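Local coordinates for protein nitrophorin Cim l NP (Cimex lectularius, PDB 2IMQ) that carries nitric oxide on a heme and delivers it to the victim during feeding, causing vasodilation, at residues L25-G30 against L263-Q268; T146-D151 against L172-E177; N98-E103 against F122-K127. All coordinates share one frame; numbering follows the deposited sequence.

Contact 1. Residues L25-G30 against L263-Q268; sequences LEELLG and LTNYKQ
Glu27 reaches across from the short helix 26-29 and runs past the ring of Tyr266 to an amide of the facing turn. Its CB starts close to the phenol, 3.1 Å from Tyr266 OH. The next carbon, CG, lies 3.8 Å from CE1 of Tyr266, and CD passes the same ring obliquely as the two side chains slide past each other in opposite directions. With CG anti to the backbone N (chi1 -176°) and the chain extended beyond it, the carboxylate is carried clear of the helix. There OE1 takes the N-H of Asn265 ND2 at 2.7 Å through its syn lone pair, in a fairly straight bond (161°) that stays close to the amide plane. The other oxygen, OE2, makes a weak bond to the side chain of Asn24.

Tyr266 is the aromatic part of the contact. Leu28 CD1 sits over the centre of one ring face, 4.2 Å from the centroid, a CH-pi contact. The hydroxyl gives its proton to the carbonyl of Asn24 and receives a weak bond from Leu28 N, 2.9 Å from OH. Leucine suits position 28 because a branched apolar end can cover the ring face in a buried place. Leu263 CD1 packs on the helix backbone, 3.7 Å from Leu28 CA.

A type I turn, Leu263 to Tyr266, presents all three partners from the loop between strands 255-262 and 274-281 of the sandwich; the helix ends in a Schellman motif at Gly30. The chemistry is graded from greasy to polar: the side chain of Leu28 lies about 5 Å from the heme, while a carboxylate-amide bond lies at the more exposed end, which is compatible with Glu27 remaining ionised.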
loop_
_atom_site.group_PDB
_atom_site.type_symbol
_atom_site.label_atom_id
_atom_site.label_comp_id
_atom_site.label_asym_id
_atom_site.label_seq_id
_atom_site.Cartn_x
_atom_site.Cartn_y
_atom_site.Cartn_z
ATOM N N LEU A 25 5.056 2.653 16.251
ATOM C CA LEU A 25 4.045 2.451 15.202
ATOM C C LEU A 25 3.212 3.673 14.952
ATOM O O LEU A 25 2.582 3.797 13.911
ATOM C CB LEU A 25 3.161 1.278 15.575
ATOM C CG LEU A 25 3.787 -0.113 15.682
ATOM C CD1 LEU A 25 2.744 -1.083 16.171
ATOM C CD2 LEU A 25 4.391 -0.584 14.359
ATOM N N GLU A 26 3.159 4.602 15.891
ATOM C CA GLU A 26 2.399 5.805 15.692
ATOM C C GLU A 26 2.857 6.583 14.483
ATOM O O GLU A 26 2.045 7.046 13.709
ATOM C CB GLU A 26 2.436 6.725 16.936
ATOM C CG GLU A 26 1.588 6.235 18.081
ATOM C CD GLU A 26 1.214 7.327 19.068
ATOM O OE1 GLU A 26 1.908 8.349 19.063
ATOM O OE2 GLU A 26 0.209 7.172 19.818
ATOM N N GLU A 27 4.154 6.734 14.325
ATOM C CA GLU A 27 4.680 7.422 13.191
ATOM C C GLU A 27 4.338 6.685 11.870
ATOM O O GLU A 27 3.930 7.321 10.892
ATOM C CB GLU A 27 6.179 7.550 13.321
ATOM C CG GLU A 27 6.839 8.350 12.229
ATOM C CD GLU A 27 8.341 8.487 12.421
ATOM O OE1 GLU A 27 8.959 9.174 11.605
ATOM O OE2 GLU A 27 8.914 7.903 13.366
ATOM N N LEU A 28 4.499 5.369 11.877
ATOM C CA LEU A 28 4.235 4.531 10.716
ATOM C C LEU A 28 2.815 4.719 10.210
ATOM O O LEU A 28 2.560 4.702 9.010
ATOM C CB LEU A 28 4.487 3.067 11.096
ATOM C CG LEU A 28 4.419 2.113 9.928
ATOM C CD1 LEU A 28 5.586 2.248 8.999
ATOM C CD2 LEU A 28 4.289 0.689 10.367
ATOM N N LEU A 29 1.867 4.915 11.135
ATOM C CA LEU A 29 0.459 5.001 10.796
ATOM C C LEU A 29 -0.042 6.429 10.693
ATOM O O LEU A 29 -1.202 6.671 10.395
ATOM C CB LEU A 29 -0.381 4.231 11.810
ATOM C CG LEU A 29 0.056 2.814 12.059
ATOM C CD1 LEU A 29 -0.780 2.242 13.170
ATOM C CD2 LEU A 29 -0.036 2.009 10.876
ATOM N N GLY A 30 0.835 7.408 10.857
ATOM C CA GLY A 30 0.464 8.786 10.701
ATOM C C GLY A 30 -0.317 9.335 11.888
ATOM O O GLY A 30 -1.107 10.224 11.679
ATOM N N LEU A 263 8.494 7.607 4.711
ATOM C CA LEU A 263 8.879 7.780 6.111
ATOM C C LEU A 263 10.313 7.393 6.281
ATOM O O LEU A 263 10.705 6.252 6.551
ATOM C CB LEU A 263 7.983 6.955 6.990
ATOM C CG LEU A 263 6.500 7.197 6.843
ATOM C CD1 LEU A 263 5.756 6.277 7.790
ATOM C CD2 LEU A 263 6.116 8.647 7.057
ATOM N N THR A 264 11.143 8.408 6.123
ATOM C CA THR A 264 12.576 8.187 6.023
ATOM C C THR A 264 13.197 7.815 7.389
ATOM O O THR A 264 14.289 7.264 7.410
ATOM C CB THR A 264 13.258 9.390 5.347
ATOM O OG1 THR A 264 12.869 10.601 5.968
ATOM C CG2 THR A 264 12.747 9.522 3.860
ATOM N N ASN A 265 12.466 8.001 8.499
ATOM C CA ASN A 265 12.941 7.547 9.847
ATOM C C ASN A 265 12.943 6.048 10.055
ATOM O O ASN A 265 13.548 5.538 10.992
ATOM C CB ASN A 265 12.093 8.195 10.951
ATOM C CG ASN A 265 12.379 9.651 11.110
ATOM O OD1 ASN A 265 13.506 10.109 10.820
ATOM N ND2 ASN A 265 11.386 10.404 11.563
ATOM N N TYR A 266 12.199 5.326 9.204
ATOM C CA TYR A 266 12.246 3.882 9.200
ATOM C C TYR A 266 13.284 3.399 8.208
ATOM O O TYR A 266 12.942 3.100 7.042
ATOM C CB TYR A 266 10.836 3.315 8.884
ATOM C CG TYR A 266 9.826 3.632 9.958
ATOM C CD1 TYR A 266 9.074 4.776 9.923
ATOM C CD2 TYR A 266 9.659 2.788 11.053
ATOM C CE1 TYR A 266 8.159 5.088 10.924
ATOM C CE2 TYR A 266 8.732 3.082 12.057
ATOM C CZ TYR A 266 7.999 4.232 12.007
ATOM O OH TYR A 266 7.063 4.568 12.965
ATOM N N LYS A 267 14.559 3.341 8.653
ATOM C CA LYS A 267 15.686 3.012 7.780
ATOM C C LYS A 267 16.137 1.583 7.834
ATOM O O LYS A 267 17.161 1.220 7.233
ATOM C CB LYS A 267 16.918 3.866 8.114
ATOM C CG LYS A 267 16.671 5.324 8.082
ATOM C CD LYS A 267 17.943 6.134 8.295
ATOM C CE LYS A 267 17.585 7.538 8.731
ATOM N NZ LYS A 267 16.843 8.299 7.679
ATOM N N GLN A 268 15.387 0.753 8.525
ATOM C CA GLN A 268 15.828 -0.587 8.852
ATOM C C GLN A 268 16.046 -1.414 7.617
ATOM O O GLN A 268 16.720 -2.453 7.652
ATOM C CB GLN A 268 14.783 -1.321 9.713
ATOM C CG GLN A 268 14.474 -0.650 11.040
ATOM C CD GLN A 268 13.164 0.085 11.041
ATOM O OE1 GLN A 268 12.289 -0.201 11.837
ATOM N NE2 GLN A 268 13.024 1.015 10.160
#

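Contact 2. Residues T146-D151 against L172-E177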
loop_
_atom_site.group_PDB
_atom_site.type_symbol
_atom_site.label_atom_id
_atom_site.label_comp_id
_atom_site.label_asym_id
_atom_site.label_seq_id
_atom_site.Cartn_x
_atom_site.Cartn_y
_atom_site.Cartn_z
ATOM N N THR A 146 3.183 -8.808 -18.283
ATOM C CA THR A 146 4.082 -7.808 -17.729
ATOM C C THR A 146 4.539 -8.226 -16.358
ATOM O O THR A 146 4.031 -9.151 -15.749
ATOM C CB THR A 146 3.450 -6.456 -17.577
ATOM O OG1 THR A 146 2.604 -6.403 -16.399
ATOM C CG2 THR A 146 2.688 -6.055 -18.804
ATOM N N LYS A 147 5.499 -7.486 -15.810
ATOM C CA LYS A 147 6.014 -7.740 -14.499
ATOM C C LYS A 147 5.234 -7.001 -13.422
ATOM O O LYS A 147 5.563 -7.113 -12.255
ATOM C CB LYS A 147 7.464 -7.326 -14.401
ATOM C CG LYS A 147 7.683 -5.815 -14.384
ATOM C CD LYS A 147 9.136 -5.384 -14.379
ATOM C CE LYS A 147 9.215 -3.882 -14.497
ATOM N NZ LYS A 147 9.459 -3.302 -13.216
ATOM N N TYR A 148 4.243 -6.213 -13.821
ATOM C CA TYR A 148 3.588 -5.318 -12.857
ATOM C C TYR A 148 2.568 -6.120 -12.019
ATOM O O TYR A 148 1.918 -7.034 -12.479
ATOM C CB TYR A 148 2.934 -4.159 -13.576
ATOM C CG TYR A 148 3.898 -3.388 -14.468
ATOM C CD1 TYR A 148 3.710 -3.303 -15.843
ATOM C CD2 TYR A 148 5.039 -2.829 -13.958
ATOM C CE1 TYR A 148 4.611 -2.648 -16.662
ATOM C CE2 TYR A 148 5.961 -2.189 -14.782
ATOM C CZ TYR A 148 5.740 -2.078 -16.108
ATOM O OH TYR A 148 6.673 -1.474 -16.887
ATOM N N ALA A 149 2.405 -5.685 -10.762
ATOM C CA ALA A 149 1.563 -6.367 -9.800
ATOM C C ALA A 149 0.102 -5.930 -9.941
ATOM O O ALA A 149 -0.518 -5.387 -9.034
ATOM C CB ALA A 149 2.088 -6.170 -8.401
ATOM N N TYR A 150 -0.442 -6.197 -11.109
ATOM C CA TYR A 150 -1.827 -5.960 -11.428
ATOM C C TYR A 150 -2.486 -7.283 -11.857
ATOM O O TYR A 150 -1.873 -8.090 -12.566
ATOM C CB TYR A 150 -1.997 -4.974 -12.577
ATOM C CG TYR A 150 -3.436 -4.632 -12.883
ATOM C CD1 TYR A 150 -4.075 -3.688 -12.153
ATOM C CD2 TYR A 150 -4.132 -5.266 -13.903
ATOM C CE1 TYR A 150 -5.391 -3.381 -12.393
ATOM C CE2 TYR A 150 -5.430 -4.965 -14.164
ATOM C CZ TYR A 150 -6.070 -3.996 -13.434
ATOM O OH TYR A 150 -7.404 -3.692 -13.654
ATOM N N ASP A 151 -3.718 -7.499 -11.422
ATOM C CA ASP A 151 -4.567 -8.514 -11.983
ATOM C C ASP A 151 -5.974 -7.944 -11.906
ATOM O O ASP A 151 -6.367 -7.295 -10.926
ATOM C CB ASP A 151 -4.435 -9.770 -11.123
ATOM C CG ASP A 151 -5.119 -10.997 -11.716
ATOM O OD1 ASP A 151 -6.353 -11.033 -11.711
ATOM O OD2 ASP A 151 -4.458 -11.946 -12.176
ATOM N N LEU A 172 4.180 -2.178 -6.300
ATOM C CA LEU A 172 3.542 -2.589 -7.539
ATOM C C LEU A 172 4.476 -3.257 -8.559
ATOM O O LEU A 172 4.044 -3.617 -9.628
ATOM C CB LEU A 172 2.878 -1.406 -8.196
ATOM C CG LEU A 172 1.893 -0.571 -7.344
ATOM C CD1 LEU A 172 1.376 0.604 -8.133
ATOM C CD2 LEU A 172 0.746 -1.374 -6.795
ATOM N N ASN A 173 5.738 -3.346 -8.206
ATOM C CA ASN A 173 6.786 -3.821 -9.095
ATOM C C ASN A 173 6.987 -2.913 -10.270
ATOM O O ASN A 173 7.416 -3.298 -11.322
ATOM C CB ASN A 173 6.644 -5.299 -9.524
ATOM C CG ASN A 173 7.970 -5.893 -9.796
ATOM O OD1 ASN A 173 8.949 -5.542 -9.125
ATOM N ND2 ASN A 173 8.026 -6.788 -10.771
ATOM N N VAL A 174 6.657 -1.651 -10.058
ATOM C CA VAL A 174 6.894 -0.528 -10.975
ATOM C C VAL A 174 8.253 0.123 -10.571
ATOM O O VAL A 174 8.436 0.436 -9.406
ATOM C CB VAL A 174 5.744 0.510 -10.889
ATOM C CG1 VAL A 174 6.110 1.770 -11.578
ATOM C CG2 VAL A 174 4.487 -0.086 -11.483
ATOM N N ARG A 175 9.092 0.344 -11.560
ATOM C CA ARG A 175 10.430 0.889 -11.304
ATOM C C ARG A 175 10.710 2.067 -12.238
ATOM O O ARG A 175 9.904 2.398 -13.086
ATOM C CB ARG A 175 11.488 -0.192 -11.439
ATOM C CG ARG A 175 11.269 -1.403 -10.506
ATOM C CD ARG A 175 11.531 -1.010 -9.076
ATOM N NE ARG A 175 11.480 -2.093 -8.114
ATOM C CZ ARG A 175 10.414 -2.396 -7.384
ATOM N NH1 ARG A 175 9.266 -1.746 -7.554
ATOM N NH2 ARG A 175 10.486 -3.360 -6.500
ATOM N N VAL A 176 11.857 2.691 -12.015
ATOM C CA VAL A 176 12.293 3.781 -12.848
ATOM C C VAL A 176 13.178 3.216 -13.933
ATOM O O VAL A 176 14.236 2.648 -13.644
ATOM C CB VAL A 176 13.027 4.809 -11.964
ATOM C CG1 VAL A 176 13.802 5.832 -12.779
ATOM C CG2 VAL A 176 12.051 5.563 -11.044
ATOM N N GLU A 177 12.768 3.402 -15.172
ATOM C CA GLU A 177 13.425 2.822 -16.315
ATOM C C GLU A 177 14.416 3.831 -16.922
ATOM O O GLU A 177 14.198 4.389 -17.978
ATOM C CB GLU A 177 12.366 2.387 -17.319
ATOM C CG GLU A 177 12.926 1.454 -18.373
ATOM C CD GLU A 177 11.910 0.805 -19.254
ATOM O OE1 GLU A 177 10.760 0.603 -18.809
ATOM O OE2 GLU A 177 12.317 0.460 -20.404
HETATM O O HOH W 1 11.049 -4.606 -11.428
#
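The ring of Tyr148 meets the Asn173 carbonyl at its edge, where O lies 3.6 Å from CD2, while Val174 CG2 comes in obliquely, 3.7 Å from the same CD2. Over one ring face, toward the rim, lies CG of the neighbouring Lys147. The Arg175 guanidinium in turn has Asn173 OD1 above one face, and Asp171 holds it by a salt bridge.

Asn173 is the hub. Its amide stays nearly in plane with its acceptor as ND2 gives a straight bond to Lys147 O (2.9 Å, 168°), and ND2 also reaches Asp138. Asparagine tolerates the left-handed backbone found here (phi 65°). Residues 172-175 continue the Gly-Asp-x-Asn-x-Arg signature of the inositol 5-phosphatase branch of the DNase I-like fold, which in the enzymes belongs to the active site; here it follows strand 165-169.

Lys147 lies across Asn173 at about a right angle. Its long chain, bent at the last torsion (chi4 101°), brings NZ to Asn173 O at 2.8 Å; Gln200 and a water that also donates to Asn173 OD1 are further partners of NZ. Beyond the side chains, Ala149 N bonds Leu172 O at 2.9 Å, with Ala149 at the centre of an inverse gamma turn.

Contact 3. Residues N98-E103 against F122-K127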
loop_
_atom_site.group_PDB
_atom_site.type_symbol
_atom_site.label_atom_id
_atom_site.label_comp_id
_atom_site.label_asym_id
_atom_site.label_seq_id
_atom_site.Cartn_x
_atom_site.Cartn_y
_atom_site.Cartn_z
ATOM N N ASN A 98 -24.847 -5.207 10.632
ATOM C CA ASN A 98 -25.880 -5.676 9.704
ATOM C C ASN A 98 -25.602 -5.345 8.254
ATOM O O ASN A 98 -26.114 -6.019 7.354
ATOM C CB ASN A 98 -27.261 -5.110 10.108
ATOM C CG ASN A 98 -27.824 -5.767 11.369
ATOM O OD1 ASN A 98 -27.603 -6.953 11.616
ATOM N ND2 ASN A 98 -28.530 -4.981 12.177
ATOM N N THR A 99 -24.798 -4.307 8.025
ATOM C CA THR A 99 -24.563 -3.807 6.672
ATOM C C THR A 99 -23.080 -3.835 6.313
ATOM O O THR A 99 -22.741 -3.528 5.191
ATOM C CB THR A 99 -24.986 -2.340 6.530
ATOM O OG1 THR A 99 -24.256 -1.525 7.471
ATOM C CG2 THR A 99 -26.481 -2.120 6.821
ATOM N N LEU A 100 -22.225 -4.201 7.244
ATOM C CA LEU A 100 -20.768 -4.085 6.979
ATOM C C LEU A 100 -20.311 -4.949 5.811
ATOM O O LEU A 100 -19.459 -4.560 5.018
ATOM C CB LEU A 100 -20.025 -4.502 8.229
ATOM C CG LEU A 100 -18.505 -4.323 8.220
ATOM C CD1 LEU A 100 -18.158 -2.919 8.112
ATOM C CD2 LEU A 100 -17.933 -4.885 9.477
ATOM N N LYS A 101 -20.846 -6.142 5.678
ATOM C CA LYS A 101 -20.498 -7.039 4.578
ATOM C C LYS A 101 -18.961 -7.113 4.395
ATOM O O LYS A 101 -18.404 -6.926 3.285
ATOM C CB LYS A 101 -21.232 -6.602 3.300
ATOM C CG LYS A 101 -22.764 -6.717 3.404
ATOM C CD LYS A 101 -23.202 -8.097 3.792
ATOM C CE LYS A 101 -24.712 -8.141 4.100
ATOM N NZ LYS A 101 -24.960 -9.054 5.267
ATOM N N ASN A 102 -18.293 -7.437 5.481
ATOM C CA ASN A 102 -16.806 -7.535 5.491
ATOM C C ASN A 102 -16.352 -8.770 4.706
ATOM O O ASN A 102 -16.692 -9.928 5.077
ATOM C CB ASN A 102 -16.375 -7.601 6.953
ATOM C CG ASN A 102 -14.873 -7.534 7.146
ATOM O OD1 ASN A 102 -14.126 -7.124 6.267
ATOM N ND2 ASN A 102 -14.424 -7.948 8.315
ATOM N N GLU A 103 -15.568 -8.575 3.637
ATOM C CA GLU A 103 -15.180 -9.678 2.771
ATOM C C GLU A 103 -13.755 -9.481 2.316
ATOM O O GLU A 103 -13.363 -8.358 2.010
ATOM C CB GLU A 103 -16.086 -9.722 1.550
ATOM C CG GLU A 103 -17.538 -10.097 1.829
ATOM C CD GLU A 103 -17.680 -11.431 2.543
ATOM O OE1 GLU A 103 -18.597 -11.575 3.397
ATOM O OE2 GLU A 103 -16.903 -12.343 2.238
ATOM N N PHE A 122 -15.447 -3.583 2.699
ATOM C CA PHE A 122 -16.468 -3.391 3.787
ATOM C C PHE A 122 -17.257 -2.149 3.532
ATOM O O PHE A 122 -16.854 -1.243 2.789
ATOM C CB PHE A 122 -15.770 -3.309 5.162
ATOM C CG PHE A 122 -14.917 -2.075 5.339
ATOM C CD1 PHE A 122 -15.452 -0.952 5.912
ATOM C CD2 PHE A 122 -13.557 -2.052 4.944
ATOM C CE1 PHE A 122 -14.727 0.180 6.065
ATOM C CE2 PHE A 122 -12.807 -0.893 5.094
ATOM C CZ PHE A 122 -13.384 0.217 5.647
ATOM N N THR A 123 -18.441 -2.101 4.149
ATOM C CA THR A 123 -19.319 -0.998 3.915
ATOM C C THR A 123 -19.613 -0.282 5.210
ATOM O O THR A 123 -19.934 -0.910 6.214
ATOM C CB THR A 123 -20.641 -1.563 3.342
ATOM O OG1 THR A 123 -20.413 -2.052 2.009
ATOM C CG2 THR A 123 -21.680 -0.484 3.221
ATOM N N ILE A 124 -19.508 1.041 5.181
ATOM C CA ILE A 124 -19.939 1.896 6.281
ATOM C C ILE A 124 -20.733 3.038 5.703
ATOM O O ILE A 124 -20.390 3.593 4.666
ATOM C CB ILE A 124 -18.770 2.395 7.222
ATOM C CG1 ILE A 124 -17.647 3.071 6.445
ATOM C CG2 ILE A 124 -18.230 1.226 7.977
ATOM C CD1 ILE A 124 -16.593 3.719 7.355
ATOM N N TYR A 125 -21.846 3.364 6.369
ATOM C CA TYR A 125 -22.717 4.428 5.921
ATOM C C TYR A 125 -23.167 4.216 4.480
ATOM O O TYR A 125 -23.257 5.160 3.681
ATOM C CB TYR A 125 -22.054 5.775 6.137
ATOM C CG TYR A 125 -21.572 5.985 7.557
ATOM C CD1 TYR A 125 -20.215 6.026 7.869
ATOM C CD2 TYR A 125 -22.481 6.188 8.605
ATOM C CE1 TYR A 125 -19.780 6.225 9.146
ATOM C CE2 TYR A 125 -22.046 6.390 9.906
ATOM C CZ TYR A 125 -20.707 6.421 10.181
ATOM O OH TYR A 125 -20.283 6.650 11.472
ATOM N N ASN A 126 -23.394 2.960 4.155
ATOM C CA ASN A 126 -23.821 2.558 2.857
ATOM C C ASN A 126 -22.864 2.889 1.697
ATOM O O ASN A 126 -23.272 2.927 0.561
ATOM C CB ASN A 126 -25.202 3.148 2.581
ATOM C CG ASN A 126 -25.937 2.387 1.543
ATOM O OD1 ASN A 126 -25.868 1.155 1.506
ATOM N ND2 ASN A 126 -26.623 3.108 0.644
ATOM N N LYS A 127 -21.588 3.086 2.014
ATOM C CA LYS A 127 -20.520 3.269 1.026
ATOM C C LYS A 127 -19.526 2.140 1.156
ATOM O O LYS A 127 -19.118 1.808 2.269
ATOM C CB LYS A 127 -19.814 4.589 1.268
ATOM C CG LYS A 127 -20.668 5.817 1.179
ATOM C CD LYS A 127 -21.245 6.004 -0.186
ATOM C CE LYS A 127 -22.367 7.043 -0.192
ATOM N NZ LYS A 127 -23.665 6.358 -0.377
HETATM O O HOH W 2 -21.480 -0.834 8.566
HETATM O O HOH W 3 -24.227 0.845 5.790
#
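Leu100 holds the end of strand 116-124 with both its backbone and its side chain. Its carbonyl accepts from Thr123 N (2.8 Å, 149°) and also faces Phe122 CA, a CA-H...O contact of 3.4 Å. In return Leu100 CA points its hydrogen almost straight at Thr123 O (173°). Although the bond to CB points away from the strand, CG anti to the backbone N (chi1 -174°) turns branch CD1 back onto it. CD1 comes within 3.3 Å of Thr123 O, then meets Phe122 CB at 3.8 Å and Ile124 CG2 at 4.1 Å. A leucine suits this spot because one methyl can fit between the two strand residues.

Further out, two waters fasten Thr99. One accepts from Thr99 OG1 and donates to Thr123 O, its oxygen 2.8 Å from that atom; the other donates to Thr99 OG1 and accepts from Asn126 N. A hydroxyl that both gives and takes is well matched to such bridges. Asn126 belongs to the type I' turn, Ile124 to Lys127, which links strands 116-124 and 127-135 as a tight hairpin.

In the next shell Arg128 bonds Thr123 OG1 and Lys101 O, tying the two segments together, while Phe129 lies nearly parallel to the Phe122 ring and Leu76 packs against Leu100. One backbone hydrogen bond with CA-H...O contacts thus joins the segments, Leu100 covering the apolar side and water satisfying polar atoms on the more exposed one.

How the contacts relate
The three contacts stand well apart, their centres 24 to 31 Å from one another, and contacts 2 and 3 follow in series within the long loop that contact 1 closes. Contact 1 is partly buried and joins a short helix to a loop of the six-stranded sheet, near the heme. Contacts 2 and 3 both involve the five-stranded sheet: contact 2 gathers loops around strand 165-169, whereas contact 3 lies at the hairpin and edge strand, furthest from the chain centre. Chemistry follows place. The buried contact 2 relies on amide and ammonium groups gripping carbonyls, contact 1 on aromatic packing with a carboxylate-amide bond, and contact 3 on one backbone hydrogen bond, CA-H...O contacts and bridging waters.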